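Local coordinates for amino acid ABC transporter, binding protein (Thermus thermophilus, PDB 3VV5), which binds the lysine analogue (S)-2-aminoethyl-L-cysteine and probably delivers such amino acids to an ABC transporter for uptake, at residues Gln25-Lys33 with Asn225-Arg234. Residues are numbered along the deposited sequence; the frame is centred on the assembly and turned at random.
Sequences QVRSFEEIK and NKSLLDALNR
F29, in the first turn of the helix beginning there, sits as a knob among S227, L228, A231 and R234, and the contact illustrates how two helix starts can be joined by side chains of one start bonding to the backbone and acid of the other. With CG anti to the backbone N (chi1 176°), the phenyl ring reaches along the second helix, and the methyl of A231 lies over one face, its CB 3.8 Å from the centroid of the F29 ring in a CH-pi contact. The guanidinium of R234 comes obliquely to the far end of this ring, its plane turned 72° from it, with NH1 4.0 Å from F29 CE2; any cation-pi attraction is long and weak. Deeper in, I32 and L228 cross at about a right angle, I32 CD1 lying 3.7 Å from L228 CD2, against strand 37-42, where both touch I38.

N225 divides its amide: OD1 accepts from L228 N as the N-cap of its own helix, while ND2 gives a bond of 2.9 Å to R27 O, coming from above the carbonyl plane. On the other side, S28 and E31 form a capping box. S227 OG takes F29 N as donor at 3.0 Å and donates to E30 OE2 at 2.7 Å, meeting that carboxylate from above its plane; a bend at chi2 of E30 curls the acid back to it.

The contact sets the first helix, 29-35, against helix 226-242 in the lobe of this two-lobed solute-binding protein built on strand 37-42 and its sheet; the short segments' axes lie 73° apart. Because S227 OG accepts from a first-turn N-H and gives its own proton to E30, its rotation is fixed from two directions, and one hydroxyl couples the two helix starts.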
loop_
_atom_site.group_PDB
_atom_site.type_symbol
_atom_site.label_atom_id
_atom_site.label_comp_id
_atom_site.label_asym_id
_atom_site.label_seq_id
_atom_site.Cartn_x
_atom_site.Cartn_y
_atom_site.Cartn_z
ATOM N N GLN A 25 16.268 -1.418 16.945
ATOM C CA GLN A 25 16.295 -2.757 17.543
ATOM C C GLN A 25 15.016 -3.504 17.149
ATOM O O GLN A 25 13.939 -2.895 17.056
ATOM C CB GLN A 25 16.403 -2.696 19.073
ATOM C CG GLN A 25 17.053 -3.939 19.694
ATOM C CD GLN A 25 16.206 -4.581 20.800
ATOM O OE1 GLN A 25 15.620 -3.891 21.643
ATOM N NE2 GLN A 25 16.152 -5.917 20.800
ATOM N N VAL A 26 15.133 -4.806 16.906
ATOM C CA VAL A 26 13.950 -5.650 16.697
ATOM C C VAL A 26 13.398 -5.987 18.092
ATOM O O VAL A 26 14.080 -6.627 18.895
ATOM C CB VAL A 26 14.281 -6.918 15.872
ATOM C CG1 VAL A 26 13.018 -7.741 15.574
ATOM C CG2 VAL A 26 14.991 -6.550 14.571
ATOM N N ARG A 27 12.188 -5.522 18.393
ATOM C CA ARG A 27 11.619 -5.689 19.724
ATOM C C ARG A 27 10.480 -6.703 19.715
ATOM O O ARG A 27 9.613 -6.667 18.853
ATOM C CB ARG A 27 11.108 -4.355 20.283
ATOM C CG ARG A 27 12.078 -3.166 20.228
ATOM C CD ARG A 27 11.564 -2.002 21.100
ATOM N NE ARG A 27 10.398 -1.349 20.507
ATOM C CZ ARG A 27 9.499 -0.630 21.179
ATOM N NH1 ARG A 27 8.480 -0.078 20.531
ATOM N NH2 ARG A 27 9.605 -0.458 22.493
ATOM N N SER A 28 10.480 -7.604 20.693
ATOM C CA SER A 28 9.379 -8.546 20.861
ATOM C C SER A 28 8.157 -7.810 21.403
ATOM O O SER A 28 8.274 -6.692 21.922
ATOM C CB SER A 28 9.778 -9.628 21.854
ATOM O OG SER A 28 9.671 -9.084 23.157
ATOM N N PHE A 29 6.995 -8.458 21.326
ATOM C CA PHE A 29 5.747 -7.842 21.764
ATOM C C PHE A 29 5.768 -7.454 23.242
ATOM O O PHE A 29 5.286 -6.380 23.624
ATOM C CB PHE A 29 4.545 -8.759 21.496
ATOM C CG PHE A 29 3.251 -8.196 22.010
ATOM C CD1 PHE A 29 2.713 -7.045 21.446
ATOM C CD2 PHE A 29 2.597 -8.787 23.091
ATOM C CE1 PHE A 29 1.527 -6.477 21.942
ATOM C CE2 PHE A 29 1.414 -8.255 23.592
ATOM C CZ PHE A 29 0.876 -7.085 23.018
ATOM N N GLU A 30 6.286 -8.364 24.066
ATOM C CA GLU A 30 6.450 -8.137 25.499
ATOM C C GLU A 30 7.301 -6.864 25.787
ATOM O O GLU A 30 6.939 -6.018 26.625
ATOM C CB GLU A 30 6.995 -9.417 26.186
ATOM C CG GLU A 30 8.001 -10.312 25.346
ATOM C CD GLU A 30 7.388 -11.626 24.781
ATOM O OE1 GLU A 30 6.739 -12.380 25.539
ATOM O OE2 GLU A 30 7.576 -11.931 23.587
ATOM N N GLU A 31 8.386 -6.707 25.044
ATOM C CA GLU A 31 9.229 -5.506 25.112
ATOM C C GLU A 31 8.518 -4.221 24.674
ATOM O O GLU A 31 8.634 -3.199 25.336
ATOM C CB GLU A 31 10.495 -5.703 24.299
ATOM C CG GLU A 31 11.485 -6.640 24.972
ATOM C CD GLU A 31 12.165 -7.577 23.996
ATOM O OE1 GLU A 31 12.616 -7.103 22.925
ATOM O OE2 GLU A 31 12.238 -8.793 24.307
ATOM N N ILE A 32 7.784 -4.286 23.566
ATOM C CA ILE A 32 6.973 -3.158 23.101
ATOM C C ILE A 32 5.929 -2.815 24.164
ATOM O O ILE A 32 5.794 -1.669 24.549
ATOM C CB ILE A 32 6.345 -3.463 21.712
ATOM C CG1 ILE A 32 7.457 -3.545 20.653
ATOM C CG2 ILE A 32 5.317 -2.400 21.330
ATOM C CD1 ILE A 32 7.190 -4.455 19.456
ATOM N N LYS A 33 5.238 -3.830 24.666
ATOM C CA LYS A 33 4.244 -3.686 25.731
ATOM C C LYS A 33 4.699 -2.805 26.910
ATOM O O LYS A 33 4.044 -1.825 27.282
ATOM C CB LYS A 33 3.901 -5.073 26.264
ATOM C CG LYS A 33 2.434 -5.405 26.448
ATOM C CD LYS A 33 1.629 -4.343 27.186
ATOM C CE LYS A 33 0.796 -3.546 26.194
ATOM N NZ LYS A 33 -0.530 -3.171 26.749
ATOM N N ASN A 225 10.611 -12.012 13.813
ATOM C CA ASN A 225 9.931 -11.407 14.969
ATOM C C ASN A 225 8.551 -12.037 15.181
ATOM O O ASN A 225 7.498 -11.362 15.062
ATOM C CB ASN A 225 9.858 -9.863 14.862
ATOM C CG ASN A 225 9.392 -9.202 16.167
ATOM O OD1 ASN A 225 9.056 -9.876 17.147
ATOM N ND2 ASN A 225 9.382 -7.879 16.177
ATOM N N LYS A 226 8.562 -13.335 15.508
ATOM C CA LYS A 226 7.326 -14.125 15.620
ATOM C C LYS A 226 6.459 -13.657 16.793
ATOM O O LYS A 226 5.243 -13.798 16.761
ATOM C CB LYS A 226 7.646 -15.632 15.708
ATOM C CG LYS A 226 8.236 -16.242 14.410
ATOM C CD LYS A 226 7.178 -16.261 13.271
ATOM C CE LYS A 226 7.599 -17.042 12.003
ATOM N NZ LYS A 226 8.925 -16.628 11.433
ATOM N N SER A 227 7.091 -13.091 17.822
ATOM C CA SER A 227 6.383 -12.508 18.963
ATOM C C SER A 227 5.421 -11.395 18.518
ATOM O O SER A 227 4.202 -11.468 18.767
ATOM C CB SER A 227 7.397 -11.959 19.982
ATOM O OG SER A 227 6.705 -11.391 21.069
ATOM N N LEU A 228 5.958 -10.382 17.837
ATOM C CA LEU A 228 5.110 -9.303 17.322
ATOM C C LEU A 228 4.147 -9.795 16.255
ATOM O O LEU A 228 2.977 -9.397 16.255
ATOM C CB LEU A 228 5.932 -8.104 16.814
ATOM C CG LEU A 228 5.166 -6.843 16.373
ATOM C CD1 LEU A 228 4.120 -6.392 17.394
ATOM C CD2 LEU A 228 6.114 -5.686 16.106
ATOM N N LEU A 229 4.628 -10.658 15.349
ATOM C CA LEU A 229 3.776 -11.264 14.316
ATOM C C LEU A 229 2.471 -11.870 14.891
ATOM O O LEU A 229 1.357 -11.579 14.393
ATOM C CB LEU A 229 4.554 -12.322 13.499
ATOM C CG LEU A 229 3.868 -12.892 12.241
ATOM C CD1 LEU A 229 3.660 -11.808 11.165
ATOM C CD2 LEU A 229 4.655 -14.040 11.674
ATOM N N ASP A 230 2.614 -12.699 15.929
ATOM C CA ASP A 230 1.439 -13.284 16.585
ATOM C C ASP A 230 0.502 -12.188 17.114
ATOM O O ASP A 230 -0.709 -12.240 16.870
ATOM C CB ASP A 230 1.829 -14.267 17.706
ATOM C CG ASP A 230 0.607 -14.974 18.336
ATOM O OD1 ASP A 230 -0.382 -15.271 17.618
ATOM O OD2 ASP A 230 0.635 -15.227 19.570
ATOM N N ALA A 231 1.051 -11.195 17.815
ATOM C CA ALA A 231 0.213 -10.112 18.371
ATOM C C ALA A 231 -0.524 -9.320 17.297
ATOM O O ALA A 231 -1.702 -8.999 17.459
ATOM C CB ALA A 231 1.031 -9.168 19.253
ATOM N N LEU A 232 0.152 -9.014 16.184
ATOM C CA LEU A 232 -0.514 -8.261 15.126
ATOM C C LEU A 232 -1.589 -9.106 14.457
ATOM O O LEU A 232 -2.688 -8.606 14.178
ATOM C CB LEU A 232 0.490 -7.698 14.091
ATOM C CG LEU A 232 1.503 -6.686 14.650
ATOM C CD1 LEU A 232 2.573 -6.370 13.569
ATOM C CD2 LEU A 232 0.823 -5.397 15.068
ATOM N N ASN A 233 -1.297 -10.376 14.217
ATOM C CA ASN A 233 -2.302 -11.286 13.657
ATOM C C ASN A 233 -3.528 -11.400 14.550
ATOM O O ASN A 233 -4.672 -11.430 14.068
ATOM C CB ASN A 233 -1.690 -12.678 13.409
ATOM C CG ASN A 233 -0.981 -12.765 12.069
ATOM O OD1 ASN A 233 -1.394 -12.137 11.088
ATOM N ND2 ASN A 233 0.080 -13.536 12.023
ATOM N N ARG A 234 -3.285 -11.503 15.854
ATOM C CA ARG A 234 -4.369 -11.636 16.812
ATOM C C ARG A 234 -5.287 -10.397 16.785
ATOM O O ARG A 234 -6.505 -10.522 16.649
ATOM C CB ARG A 234 -3.842 -11.891 18.227
ATOM C CG ARG A 234 -4.981 -11.857 19.290
ATOM C CD ARG A 234 -4.522 -12.106 20.727
ATOM N NE ARG A 234 -3.679 -11.020 21.256
ATOM C CZ ARG A 234 -2.351 -11.082 21.373
ATOM N NH1 ARG A 234 -1.672 -10.057 21.894
ATOM N NH2 ARG A 234 -1.690 -12.168 20.975
#